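Local atomic coordinates of SAM dependent methyltransferase (Agrobacterium tumefaciens, PDB entry 2IGT), a protein that binds S-adenosylmethionine and probably transfers its methyl group to an acceptor substrate. Residues 26-31 and 287-292; 225-230 and 261-266; 42-47 and 112-117; 134-139 and 303-308; 167-172 and 198-203. All coordinates share one frame; numbering follows the deposited sequence.

The five contacts illustrate how the chemistry of a contact follows its place in a fold. Contact 4 is buried, and no hydrogen bond crosses it; contact 1 lies at the surface and is dominated by two arginines. Contacts 2, 3 and 5 are partly buried. Contacts 1, 2 and 4 all reach the eight-stranded mixed sheet of the methyltransferase domain, and M291 of contact 1 touches L262 of contact 2. Contact 5, purely apolar in its side-chain packing, joins a helix to the loop before the outermost strand 205-208. Contact 3 links a second sheet to a β-hairpin through a carboxylate and a water, and it abuts contact 4 through F45 and L47.

Contact 1 (26-31 and 287-292); sequences GELPAE and MRETMR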
# COMPACT_ATOMS: atom_id res chain seq x y z
N GLY A 26 17.27 -38.03 21.75
CA GLY A 26 16.94 -39.24 21.04
C GLY A 26 17.52 -39.28 19.64
O GLY A 26 18.37 -38.47 19.28
N GLU A 27 17.04 -40.24 18.86
CA GLU A 27 17.59 -40.52 17.54
C GLU A 27 16.79 -39.84 16.45
O GLU A 27 15.57 -39.68 16.55
CB GLU A 27 17.58 -42.03 17.30
CG GLU A 27 18.37 -42.83 18.32
CD GLU A 27 19.84 -42.41 18.38
OE1 GLU A 27 20.52 -42.49 17.34
OE2 GLU A 27 20.30 -41.98 19.47
N LEU A 28 17.48 -39.45 15.39
CA LEU A 28 16.84 -38.91 14.19
C LEU A 28 16.01 -40.01 13.56
O LEU A 28 16.37 -41.20 13.63
CB LEU A 28 17.89 -38.42 13.20
CG LEU A 28 18.81 -37.28 13.65
CD1 LEU A 28 19.94 -37.09 12.66
CD2 LEU A 28 18.03 -36.00 13.82
N PRO A 29 14.88 -39.64 12.95
CA PRO A 29 14.09 -40.64 12.20
C PRO A 29 14.92 -41.24 11.05
O PRO A 29 15.92 -40.66 10.63
CB PRO A 29 12.93 -39.82 11.61
CG PRO A 29 12.91 -38.52 12.36
CD PRO A 29 14.27 -38.29 12.93
N ALA A 30 14.47 -42.38 10.54
CA ALA A 30 15.01 -42.94 9.30
C ALA A 30 14.80 -41.93 8.16
O ALA A 30 13.99 -41.00 8.27
CB ALA A 30 14.33 -44.27 8.98
N GLU A 31 15.54 -42.09 7.07
CA GLU A 31 15.41 -41.13 5.98
C GLU A 31 15.34 -41.87 4.66
O GLU A 31 15.96 -42.95 4.50
CB GLU A 31 16.57 -40.14 6.02
CG GLU A 31 17.94 -40.82 6.11
CD GLU A 31 19.09 -39.83 6.00
OE1 GLU A 31 18.84 -38.61 5.93
OE2 GLU A 31 20.26 -40.28 5.98
N MSE A 287 13.79 -31.04 8.90
CA MSE A 287 12.64 -31.86 9.31
C MSE A 287 13.14 -33.03 10.18
O MSE A 287 12.52 -33.36 11.21
CB MSE A 287 11.91 -32.41 8.07
CG MSE A 287 10.74 -33.37 8.43
SE MSE A 287 9.28 -32.36 9.28
CE MSE A 287 8.64 -31.41 7.69
N ARG A 288 14.27 -33.62 9.79
CA ARG A 288 14.81 -34.74 10.53
C ARG A 288 15.14 -34.32 11.97
O ARG A 288 14.78 -35.03 12.93
CB ARG A 288 16.08 -35.26 9.83
CG ARG A 288 15.84 -36.32 8.83
CD ARG A 288 16.44 -37.64 9.33
NE ARG A 288 17.87 -37.73 9.07
CZ ARG A 288 18.67 -38.75 9.41
NH1 ARG A 288 19.94 -38.70 9.12
NH2 ARG A 288 18.22 -39.81 10.04
N GLU A 289 15.83 -33.19 12.11
CA GLU A 289 16.22 -32.70 13.43
C GLU A 289 14.99 -32.27 14.25
O GLU A 289 14.92 -32.58 15.44
CB GLU A 289 17.24 -31.56 13.31
CG GLU A 289 17.84 -31.02 14.66
CD GLU A 289 18.68 -32.06 15.43
OE1 GLU A 289 19.46 -32.80 14.79
OE2 GLU A 289 18.60 -32.11 16.67
N THR A 290 14.03 -31.58 13.61
CA THR A 290 12.74 -31.26 14.24
C THR A 290 12.07 -32.50 14.86
O THR A 290 11.54 -32.42 15.98
CB THR A 290 11.73 -30.59 13.23
OG1 THR A 290 12.31 -29.39 12.68
CG2 THR A 290 10.39 -30.24 13.90
N MSE A 291 12.09 -33.62 14.14
CA MSE A 291 11.43 -34.86 14.58
C MSE A 291 12.38 -35.80 15.37
O MSE A 291 12.07 -36.98 15.54
CB MSE A 291 10.85 -35.62 13.37
CG MSE A 291 9.85 -34.83 12.54
SE MSE A 291 8.41 -34.00 13.64
CE MSE A 291 7.54 -35.67 14.26
N ARG A 292 13.50 -35.28 15.86
CA ARG A 292 14.44 -36.11 16.65
C ARG A 292 13.71 -36.79 17.81
O ARG A 292 12.98 -36.15 18.55
CB ARG A 292 15.60 -35.27 17.20
CG ARG A 292 16.63 -36.12 17.99
CD ARG A 292 17.82 -35.34 18.53
NE ARG A 292 18.78 -34.95 17.49
CZ ARG A 292 19.78 -35.71 17.06
NH1 ARG A 292 19.94 -36.93 17.54
NH2 ARG A 292 20.60 -35.26 16.12
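R292 NH1 gives a nearly straight hydrogen bond (161°) to G26 O at 2.8 Å, in the carbonyl plane. The second polar partner of this guanidinium is E289, whose two carboxylate oxygens are held side-on by NE and NH2. That grip, with R292 NE 3.0 Å from E289 OE2, fixes the rotation of the group, and L28 CD2 lies against one face, 3.5 Å from R292 NH2. The R292 chain runs extended alongside G26 O, and the bend at chi3 (-73°) sets the guanidinium where NH1 meets that oxygen.

R288 is caught in a different way. Its NH2 meets P29 O at the edge of the guanidinium; the distance of 2.5 Å is shorter than expected and doubtful in its exact value. L28 sits over one face of this group, and the carboxylate of E31 stacks on the other with the planes 24° apart. E31 OE1 lies well out of the guanidinium plane and no N-H points at it, so the attraction is one of charges; the hydrogen-bond partner of that oxygen is H284.

P29 CG rests on CB of selenomethionine M291 at 3.7 Å. The N-terminal run into edge strand 30-39 thus crosses the end of helix 280-290, which connects strands 268-273 and 297-306 in the Rossmann-like fold of class I methyltransferases.

Contact 2 (225-230 and 261-266); sequences TYDIIL and ILSPKA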
# COMPACT_ATOMS: atom_id res chain seq x y z
N THR A 225 -4.36 -30.52 19.04
CA THR A 225 -3.55 -31.44 18.23
C THR A 225 -4.22 -31.79 16.91
O THR A 225 -5.44 -31.72 16.80
CB THR A 225 -3.18 -32.76 18.97
OG1 THR A 225 -4.38 -33.45 19.32
CG2 THR A 225 -2.35 -32.49 20.27
N TYR A 226 -3.41 -32.16 15.93
CA TYR A 226 -3.87 -32.55 14.59
C TYR A 226 -3.18 -33.85 14.19
O TYR A 226 -2.04 -34.13 14.60
CB TYR A 226 -3.50 -31.46 13.57
CG TYR A 226 -4.18 -30.14 13.84
CD1 TYR A 226 -5.38 -29.83 13.23
CD2 TYR A 226 -3.62 -29.20 14.74
CE1 TYR A 226 -6.01 -28.62 13.45
CE2 TYR A 226 -4.26 -27.98 14.99
CZ TYR A 226 -5.46 -27.70 14.32
OH TYR A 226 -6.15 -26.52 14.51
N ASP A 227 -3.87 -34.64 13.39
CA ASP A 227 -3.36 -35.92 12.92
C ASP A 227 -2.48 -35.73 11.69
O ASP A 227 -1.54 -36.51 11.46
CB ASP A 227 -4.51 -36.85 12.61
CG ASP A 227 -5.40 -37.08 13.83
OD1 ASP A 227 -4.91 -37.65 14.82
OD2 ASP A 227 -6.57 -36.67 13.79
N ILE A 228 -2.81 -34.73 10.88
CA ILE A 228 -1.99 -34.40 9.71
C ILE A 228 -1.81 -32.90 9.64
O ILE A 228 -2.77 -32.13 9.83
CB ILE A 228 -2.60 -34.95 8.36
CG1 ILE A 228 -2.68 -36.50 8.41
CG2 ILE A 228 -1.81 -34.39 7.11
CD1 ILE A 228 -3.36 -37.17 7.20
N ILE A 229 -0.56 -32.47 9.39
CA ILE A 229 -0.29 -31.06 9.21
C ILE A 229 0.40 -30.88 7.87
O ILE A 229 1.41 -31.54 7.61
CB ILE A 229 0.60 -30.46 10.34
CG1 ILE A 229 -0.12 -30.55 11.69
CG2 ILE A 229 0.97 -28.95 10.02
CD1 ILE A 229 0.79 -30.18 12.90
N LEU A 230 -0.17 -30.03 7.03
CA LEU A 230 0.47 -29.60 5.78
C LEU A 230 0.86 -28.14 5.91
O LEU A 230 0.09 -27.33 6.43
CB LEU A 230 -0.47 -29.75 4.59
CG LEU A 230 -1.38 -30.98 4.65
CD1 LEU A 230 -2.52 -30.84 3.63
CD2 LEU A 230 -0.57 -32.27 4.45
N ILE A 261 2.05 -29.71 18.15
CA ILE A 261 0.61 -29.85 17.90
C ILE A 261 0.24 -31.07 17.04
O ILE A 261 -0.86 -31.14 16.50
CB ILE A 261 -0.06 -28.52 17.40
CG1 ILE A 261 0.57 -28.01 16.08
CG2 ILE A 261 0.04 -27.45 18.47
CD1 ILE A 261 -0.28 -26.96 15.33
N LEU A 262 1.16 -32.03 16.90
CA LEU A 262 0.81 -33.35 16.34
C LEU A 262 0.20 -34.24 17.40
O LEU A 262 0.69 -34.32 18.53
CB LEU A 262 2.03 -34.04 15.72
CG LEU A 262 2.59 -33.41 14.44
CD1 LEU A 262 3.96 -34.03 14.11
CD2 LEU A 262 1.62 -33.57 13.24
N SER A 263 -0.87 -34.93 17.03
CA SER A 263 -1.47 -35.92 17.91
C SER A 263 -0.53 -37.11 18.17
O SER A 263 0.37 -37.37 17.39
CB SER A 263 -2.81 -36.41 17.33
OG SER A 263 -2.59 -37.21 16.16
N PRO A 264 -0.73 -37.84 19.28
CA PRO A 264 0.02 -39.09 19.53
C PRO A 264 -0.11 -40.09 18.39
O PRO A 264 0.85 -40.81 18.12
CB PRO A 264 -0.65 -39.66 20.80
CG PRO A 264 -1.09 -38.45 21.50
CD PRO A 264 -1.63 -37.53 20.40
N LYS A 265 -1.26 -40.13 17.72
CA LYS A 265 -1.49 -41.05 16.59
C LYS A 265 -1.36 -40.34 15.24
O LYS A 265 -2.00 -40.74 14.27
CB LYS A 265 -2.87 -41.73 16.70
CG LYS A 265 -3.06 -42.56 17.94
CD LYS A 265 -4.50 -43.10 18.02
CE LYS A 265 -4.76 -43.84 19.32
NZ LYS A 265 -4.14 -45.22 19.36
N ALA A 266 -0.53 -39.28 15.18
CA ALA A 266 -0.36 -38.51 13.95
C ALA A 266 0.09 -39.37 12.76
O ALA A 266 0.89 -40.31 12.92
CB ALA A 266 0.59 -37.32 14.15
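Y226 and L262 form a single parallel β bridge, in which Y226 N donates to I261 O (2.8 Å) and S263 N returns a straighter bond (169°) to Y226 O. L262 CA adds a CH-O contact to Y226 O at 3.4 Å.

One polar pair joins the side chains at the turn. S263 places OG between its backbone N and carbonyl carbon (chi1 70°), from where the hydroxyl donates to D227 OD1 at 2.7 Å, coming from above the carboxylate plane. OD1 also forms a salt bridge with R153, while OD2 accepts from the backbone N of K156. The carboxylate therefore ties the turn S263-A266 to the start of strand 156-160, and its several donors would be expected to stabilise the charged form.

Apolar contacts come from I229 and from Y226. I229 CD1 lodges between two neighbours, 3.5 Å from L262 CD2 and 3.9 Å from I261 CG1. I261 also runs alongside Y226, pointing the same way, with its CD1 4.1 Å from the ring carbon CD2; the hydroxyl beyond reaches E219.

The whole is the return point of a β-α-β crossover: strand 228-231, helix 247-260 and parallel strand 268-273, a standard unit of the Rossmann-like methyltransferase sheet.

Contact 3 (42-47 and 112-117); sequences AGDFHL and WPLSLL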
# COMPACT_ATOMS: atom_id res chain seq x y z
N ALA A 42 -3.22 -35.58 -14.95
CA ALA A 42 -4.39 -36.29 -15.42
C ALA A 42 -5.49 -35.26 -15.67
O ALA A 42 -5.37 -34.10 -15.26
CB ALA A 42 -4.82 -37.34 -14.40
N GLY A 43 -6.55 -35.69 -16.35
CA GLY A 43 -7.80 -34.94 -16.42
C GLY A 43 -7.63 -33.50 -16.88
O GLY A 43 -7.32 -33.24 -18.06
N ASP A 44 -7.84 -32.56 -15.96
CA ASP A 44 -7.93 -31.16 -16.33
C ASP A 44 -6.58 -30.43 -16.43
O ASP A 44 -6.55 -29.27 -16.80
CB ASP A 44 -8.88 -30.38 -15.41
CG ASP A 44 -10.34 -30.50 -15.82
OD1 ASP A 44 -10.66 -31.11 -16.86
OD2 ASP A 44 -11.18 -29.98 -15.06
N PHE A 45 -5.48 -31.09 -16.09
CA PHE A 45 -4.18 -30.44 -16.22
C PHE A 45 -3.14 -31.30 -16.91
O PHE A 45 -2.96 -32.48 -16.58
CB PHE A 45 -3.56 -30.00 -14.87
CG PHE A 45 -2.13 -29.53 -15.01
CD1 PHE A 45 -1.84 -28.28 -15.61
CD2 PHE A 45 -1.07 -30.34 -14.59
CE1 PHE A 45 -0.51 -27.84 -15.78
CE2 PHE A 45 0.27 -29.93 -14.76
CZ PHE A 45 0.57 -28.67 -15.34
N HIS A 46 -2.43 -30.71 -17.86
CA HIS A 46 -1.11 -31.23 -18.18
C HIS A 46 -0.22 -30.19 -18.82
O HIS A 46 -0.68 -29.20 -19.39
CB HIS A 46 -1.16 -32.50 -19.01
CG HIS A 46 -1.80 -32.30 -20.33
ND1 HIS A 46 -3.17 -32.38 -20.51
CD2 HIS A 46 -1.27 -32.04 -21.55
CE1 HIS A 46 -3.45 -32.15 -21.79
NE2 HIS A 46 -2.32 -31.95 -22.44
N LEU A 47 1.08 -30.44 -18.69
CA LEU A 47 2.10 -29.60 -19.29
C LEU A 47 2.32 -30.12 -20.70
O LEU A 47 2.79 -31.25 -20.87
CB LEU A 47 3.38 -29.73 -18.48
CG LEU A 47 4.65 -29.06 -19.05
CD1 LEU A 47 4.44 -27.55 -19.11
CD2 LEU A 47 5.83 -29.42 -18.12
N TRP A 112 -12.67 -19.93 -14.51
CA TRP A 112 -13.15 -21.04 -15.30
C TRP A 112 -13.12 -22.32 -14.47
O TRP A 112 -12.25 -22.48 -13.62
CB TRP A 112 -12.36 -21.18 -16.61
CG TRP A 112 -10.92 -21.68 -16.55
CD1 TRP A 112 -10.48 -22.92 -16.92
CD2 TRP A 112 -9.75 -20.94 -16.15
NE1 TRP A 112 -9.10 -23.00 -16.77
CE2 TRP A 112 -8.63 -21.80 -16.30
CE3 TRP A 112 -9.53 -19.62 -15.72
CZ2 TRP A 112 -7.32 -21.40 -16.01
CZ3 TRP A 112 -8.22 -19.22 -15.42
CH2 TRP A 112 -7.13 -20.11 -15.57
N PRO A 113 -14.08 -23.23 -14.70
CA PRO A 113 -14.19 -24.41 -13.84
C PRO A 113 -13.13 -25.49 -14.13
O PRO A 113 -12.81 -25.78 -15.30
CB PRO A 113 -15.61 -24.92 -14.11
CG PRO A 113 -15.89 -24.50 -15.55
CD PRO A 113 -15.11 -23.22 -15.78
N LEU A 114 -12.58 -26.04 -13.05
CA LEU A 114 -11.59 -27.10 -13.12
C LEU A 114 -11.93 -28.19 -12.12
O LEU A 114 -12.72 -27.95 -11.19
CB LEU A 114 -10.19 -26.56 -12.77
CG LEU A 114 -9.56 -25.59 -13.76
CD1 LEU A 114 -8.24 -25.05 -13.27
CD2 LEU A 114 -9.38 -26.27 -15.12
N SER A 115 -11.38 -29.39 -12.30
CA SER A 115 -11.48 -30.42 -11.27
C SER A 115 -10.26 -31.34 -11.27
O SER A 115 -9.76 -31.72 -12.32
CB SER A 115 -12.79 -31.22 -11.36
OG SER A 115 -12.73 -32.24 -12.34
N LEU A 116 -9.79 -31.66 -10.08
CA LEU A 116 -8.62 -32.53 -9.90
C LEU A 116 -8.94 -33.41 -8.72
O LEU A 116 -9.48 -32.94 -7.71
CB LEU A 116 -7.33 -31.74 -9.64
CG LEU A 116 -6.70 -30.93 -10.80
CD1 LEU A 116 -5.48 -30.13 -10.29
CD2 LEU A 116 -6.33 -31.84 -12.02
N LEU A 117 -8.63 -34.69 -8.86
CA LEU A 117 -8.84 -35.64 -7.78
C LEU A 117 -10.26 -35.56 -7.21
O LEU A 117 -10.46 -35.68 -6.02
CB LEU A 117 -7.79 -35.39 -6.66
CG LEU A 117 -7.36 -36.64 -5.90
CD1 LEU A 117 -6.78 -37.69 -6.88
CD2 LEU A 117 -6.35 -36.24 -4.80
O HOH W 1 -9.05 -33.82 -13.72
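D44 reaches from a tight turn to the backbone of S115, and CB, CG and OD2 in turn come near that strand. CB lies 3.5 Å from S115 O. CG lies 3.8 Å from both S115 O and S115 N. Because chi2 (-4°) brings OD1 almost into eclipse with CA, OD2 points outward along the chain, and it accepts a hydrogen bond from S115 N at 2.8 Å. The amide approaches on the anti side of the carboxylate, 19° out of its plane, and the bond is bent, 142° at the hydrogen. OD2 also lies 3.5 Å from L114 CA.

A water completes a second link between the same two residues. It accepts from D44 N at 2.8 Å and donates to S115 O at 2.6 Å.

The loop that presents D44 is a type II' turn from A42 to F45, with G43 at positive phi and F45 N bonded back to A42 O. Beside the turn L116 CD2 packs loosely, 4.4 Å from F45 CB, and both side chains also touch P135.

Strand 111-116 pairs with strand 119-124 through L114 and F121, whereas D44, just ahead of edge strand 45-51, is backbone-bonded to G60, just after strand 54-59. Where the hairpin meets this second sheet the join is polar at D44 and apolar at L116. One carboxylate and one water satisfy the S115 N-H and C=O, so the join depends on a side chain and a solvent molecule rather than on strand pairing.

Contact 4 (134-139 and 303-308); sequences FPEQIV and LVIREA
L303 drives its two methyl groups into the first turn of the opposing segment. With CG anti to the backbone N (chi1 174°), the branch faces the 3-10 turn 135-137. CD2 lies 3.5 Å from E136 O and 3.6 Å from E136 CG, and it also abuts Q137 NE2, while CD1 slides past V139 to meet its CG2 at 3.8 Å. The leucine crosses the E136 side chain at about a right angle.

V304 turns the other way, toward strand 30-39, as the alternation of a β strand requires. This strand, 297-306, belongs to the central sheet of the class I methyltransferase fold, and helix 138-150, entered through the 3-10 turn, packs against that sheet. F134, just ahead of the turn, touches the bound S-adenosylmethionine, so the contact sets the sheet against an element that lines the cofactor pocket.

I305 returns to the same side as L303. Its CG1 meets E136 CB at 3.6 Å and its CD1 approaches E136 OE1 at 3.8 Å, an apolar neighbour for a buried carboxylate. E136 bends at chi2 (-87°), and OE2 is hydrogen-bonded to the hydroxyl of Y274, which also pairs with Q137 NE2. Beyond I305 the strand diverges from segment 134-139.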
# COMPACT_ATOMS: atom_id res chain seq x y z
N PHE A 134 -1.80 -25.20 -7.92
CA PHE A 134 -0.51 -25.79 -8.21
C PHE A 134 -0.78 -27.27 -8.47
O PHE A 134 -0.76 -28.09 -7.54
CB PHE A 134 0.44 -25.58 -7.02
CG PHE A 134 0.90 -24.16 -6.85
CD1 PHE A 134 2.04 -23.69 -7.51
CD2 PHE A 134 0.20 -23.29 -6.04
CE1 PHE A 134 2.48 -22.37 -7.35
CE2 PHE A 134 0.61 -21.96 -5.89
CZ PHE A 134 1.76 -21.50 -6.54
N PRO A 135 -1.10 -27.64 -9.74
CA PRO A 135 -1.65 -28.98 -9.97
C PRO A 135 -0.68 -30.11 -9.68
O PRO A 135 -1.10 -31.24 -9.43
CB PRO A 135 -2.02 -28.98 -11.46
CG PRO A 135 -1.34 -27.82 -12.05
CD PRO A 135 -0.98 -26.84 -10.98
N GLU A 136 0.61 -29.81 -9.70
CA GLU A 136 1.62 -30.83 -9.34
C GLU A 136 1.42 -31.35 -7.91
O GLU A 136 1.78 -32.50 -7.60
CB GLU A 136 3.05 -30.27 -9.50
CG GLU A 136 3.44 -29.14 -8.57
CD GLU A 136 3.06 -27.74 -9.07
OE1 GLU A 136 2.20 -27.61 -9.97
OE2 GLU A 136 3.64 -26.76 -8.57
N GLN A 137 0.85 -30.51 -7.05
CA GLN A 137 0.56 -30.87 -5.65
C GLN A 137 -0.40 -32.06 -5.52
O GLN A 137 -0.60 -32.59 -4.42
CB GLN A 137 0.04 -29.64 -4.87
CG GLN A 137 1.13 -28.55 -4.64
CD GLN A 137 2.19 -29.00 -3.64
OE1 GLN A 137 1.89 -29.74 -2.69
NE2 GLN A 137 3.43 -28.58 -3.86
N ILE A 138 -0.98 -32.50 -6.65
CA ILE A 138 -1.83 -33.70 -6.66
C ILE A 138 -1.15 -34.93 -6.06
O ILE A 138 -1.80 -35.77 -5.46
CB ILE A 138 -2.37 -34.03 -8.07
CG1 ILE A 138 -3.56 -35.02 -7.95
CG2 ILE A 138 -1.23 -34.57 -8.98
CD1 ILE A 138 -4.32 -35.28 -9.26
N VAL A 139 0.18 -35.04 -6.22
CA VAL A 139 0.89 -36.14 -5.58
C VAL A 139 0.70 -36.11 -4.04
O VAL A 139 0.40 -37.14 -3.43
CB VAL A 139 2.38 -36.19 -5.99
CG1 VAL A 139 3.05 -37.43 -5.43
CG2 VAL A 139 2.50 -36.15 -7.52
N LEU A 303 9.42 -32.18 -6.11
CA LEU A 303 8.15 -32.50 -6.78
C LEU A 303 8.23 -31.93 -8.20
O LEU A 303 8.47 -30.74 -8.38
CB LEU A 303 6.97 -31.85 -6.03
CG LEU A 303 5.59 -31.96 -6.69
CD1 LEU A 303 5.14 -33.44 -6.81
CD2 LEU A 303 4.55 -31.18 -5.88
N VAL A 304 8.03 -32.80 -9.20
CA VAL A 304 8.26 -32.41 -10.58
C VAL A 304 7.01 -32.75 -11.41
O VAL A 304 6.19 -33.61 -11.03
CB VAL A 304 9.53 -33.10 -11.17
CG1 VAL A 304 10.69 -33.00 -10.18
CG2 VAL A 304 9.26 -34.56 -11.48
N ILE A 305 6.87 -32.04 -12.53
CA ILE A 305 5.88 -32.33 -13.54
C ILE A 305 6.64 -32.79 -14.78
O ILE A 305 7.64 -32.17 -15.17
CB ILE A 305 5.11 -31.04 -13.98
CG1 ILE A 305 4.37 -30.38 -12.81
CG2 ILE A 305 4.17 -31.35 -15.15
CD1 ILE A 305 3.93 -28.90 -13.08
N ARG A 306 6.16 -33.84 -15.41
CA ARG A 306 6.72 -34.25 -16.67
C ARG A 306 5.83 -33.77 -17.83
O ARG A 306 4.62 -33.93 -17.79
CB ARG A 306 6.91 -35.77 -16.72
CG ARG A 306 7.77 -36.19 -17.91
CD ARG A 306 8.10 -37.68 -17.90
NE ARG A 306 8.98 -38.09 -16.79
CZ ARG A 306 10.31 -38.07 -16.83
NH1 ARG A 306 10.96 -37.62 -17.91
NH2 ARG A 306 11.01 -38.48 -15.78
N GLU A 307 6.44 -33.17 -18.84
CA GLU A 307 5.73 -32.80 -20.06
C GLU A 307 4.92 -33.98 -20.56
O GLU A 307 5.37 -35.13 -20.49
CB GLU A 307 6.68 -32.38 -21.18
CG GLU A 307 7.40 -31.10 -20.93
CD GLU A 307 8.41 -30.81 -22.01
OE1 GLU A 307 8.99 -31.78 -22.58
OE2 GLU A 307 8.64 -29.61 -22.24
N ALA A 308 3.72 -33.70 -21.05
CA ALA A 308 2.87 -34.78 -21.53
C ALA A 308 2.67 -34.73 -23.05
O ALA A 308 2.15 -35.67 -23.64
CB ALA A 308 1.54 -34.78 -20.77

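Contact 5 (167-172 and 198-203); sequences ASLVAA and AGLEQA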
# COMPACT_ATOMS: atom_id res chain seq x y z
N ALA A 167 -6.16 -28.66 -1.28
CA ALA A 167 -5.82 -29.72 -0.30
C ALA A 167 -6.88 -29.80 0.80
O ALA A 167 -7.23 -30.90 1.27
CB ALA A 167 -4.43 -29.48 0.32
N SER A 168 -7.36 -28.64 1.25
CA SER A 168 -8.39 -28.59 2.28
C SER A 168 -9.63 -29.31 1.80
O SER A 168 -10.27 -30.03 2.56
CB SER A 168 -8.72 -27.13 2.62
OG SER A 168 -7.54 -26.47 3.07
N LEU A 169 -9.96 -29.11 0.52
CA LEU A 169 -11.18 -29.70 -0.03
C LEU A 169 -11.04 -31.21 -0.24
O LEU A 169 -11.99 -31.97 0.04
CB LEU A 169 -11.58 -28.97 -1.33
CG LEU A 169 -11.91 -27.49 -1.13
CD1 LEU A 169 -12.25 -26.83 -2.46
CD2 LEU A 169 -13.05 -27.25 -0.10
N VAL A 170 -9.86 -31.64 -0.70
CA VAL A 170 -9.55 -33.08 -0.82
C VAL A 170 -9.72 -33.77 0.55
O VAL A 170 -10.40 -34.80 0.65
CB VAL A 170 -8.13 -33.34 -1.41
CG1 VAL A 170 -7.78 -34.81 -1.34
CG2 VAL A 170 -8.04 -32.87 -2.90
N ALA A 171 -9.12 -33.19 1.59
CA ALA A 171 -9.22 -33.77 2.94
C ALA A 171 -10.67 -33.83 3.43
O ALA A 171 -11.15 -34.87 3.91
CB ALA A 171 -8.33 -33.02 3.94
N ALA A 172 -11.38 -32.72 3.28
CA ALA A 172 -12.79 -32.65 3.67
C ALA A 172 -13.70 -33.61 2.90
O ALA A 172 -14.61 -34.24 3.50
CB ALA A 172 -13.30 -31.19 3.59
N ALA A 198 -17.37 -27.11 -5.06
CA ALA A 198 -17.09 -28.52 -4.83
C ALA A 198 -18.20 -29.27 -4.09
O ALA A 198 -18.14 -30.50 -3.96
CB ALA A 198 -15.77 -28.71 -4.11
N GLY A 199 -19.20 -28.54 -3.61
CA GLY A 199 -20.33 -29.14 -2.92
C GLY A 199 -19.95 -29.52 -1.51
O GLY A 199 -20.47 -30.49 -0.95
N LEU A 200 -19.02 -28.76 -0.93
CA LEU A 200 -18.51 -29.09 0.39
C LEU A 200 -18.89 -28.04 1.43
O LEU A 200 -18.27 -28.00 2.50
CB LEU A 200 -16.98 -29.33 0.33
CG LEU A 200 -16.55 -30.58 -0.45
CD1 LEU A 200 -15.04 -30.56 -0.74
CD2 LEU A 200 -16.93 -31.85 0.34
N GLU A 201 -19.93 -27.24 1.16
CA GLU A 201 -20.37 -26.19 2.11
C GLU A 201 -20.72 -26.69 3.51
O GLU A 201 -20.52 -25.97 4.49
CB GLU A 201 -21.60 -25.44 1.58
CG GLU A 201 -21.34 -24.41 0.51
CD GLU A 201 -22.58 -23.55 0.23
OE1 GLU A 201 -23.25 -23.78 -0.81
OE2 GLU A 201 -22.89 -22.66 1.08
N GLN A 202 -21.25 -27.91 3.60
CA GLN A 202 -21.61 -28.46 4.89
C GLN A 202 -20.47 -29.18 5.60
O GLN A 202 -20.59 -29.50 6.78
CB GLN A 202 -22.87 -29.35 4.78
CG GLN A 202 -24.19 -28.63 5.11
CD GLN A 202 -24.39 -27.34 4.33
OE1 GLN A 202 -24.20 -26.25 4.87
NE2 GLN A 202 -24.74 -27.46 3.05
N ALA A 203 -19.36 -29.43 4.89
CA ALA A 203 -18.22 -30.19 5.47
C ALA A 203 -17.53 -29.41 6.60
O ALA A 203 -17.55 -28.18 6.59
CB ALA A 203 -17.22 -30.59 4.40
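L200, L169 and A172 carry most of this contact, which is apolar in all its side-chain meetings. L200 extends toward helix 166-173 and sets CD1 against L169, 3.4 Å from the backbone oxygen L169 O and 3.9 Å from L169 CB. The two leucines cross at a slant, with L169 CD2 also 3.9 Å from L200 CD1. At its other branch tip L169 reaches A198, just before G199, CD1 to CB 4.3 Å.

Helix 185-198 closes in a Schellman motif at G199, whose positive phi (78°) ends the helix, and L200 follows with its CB directed at helix 166-173. The segments belong to the β-α-β-α-β run of the Rossmann-like fold: helix 166-173 follows strand 156-160, and the loop after helix 185-198 leads into strand 205-208, the outermost of its sheet. L169 and A172 both also touch I205 of that strand.

A172 takes the other end of the contact. Its CB meets A203 CB at 4.0 Å, an ordinary van der Waals contact of two methyl groups. A type I turn from L200 to A203 brings both residues to face helix 166-173; A203 N bonds to L200 O at 3.0 Å, and Q195 NE2 is a second donor to that oxygen.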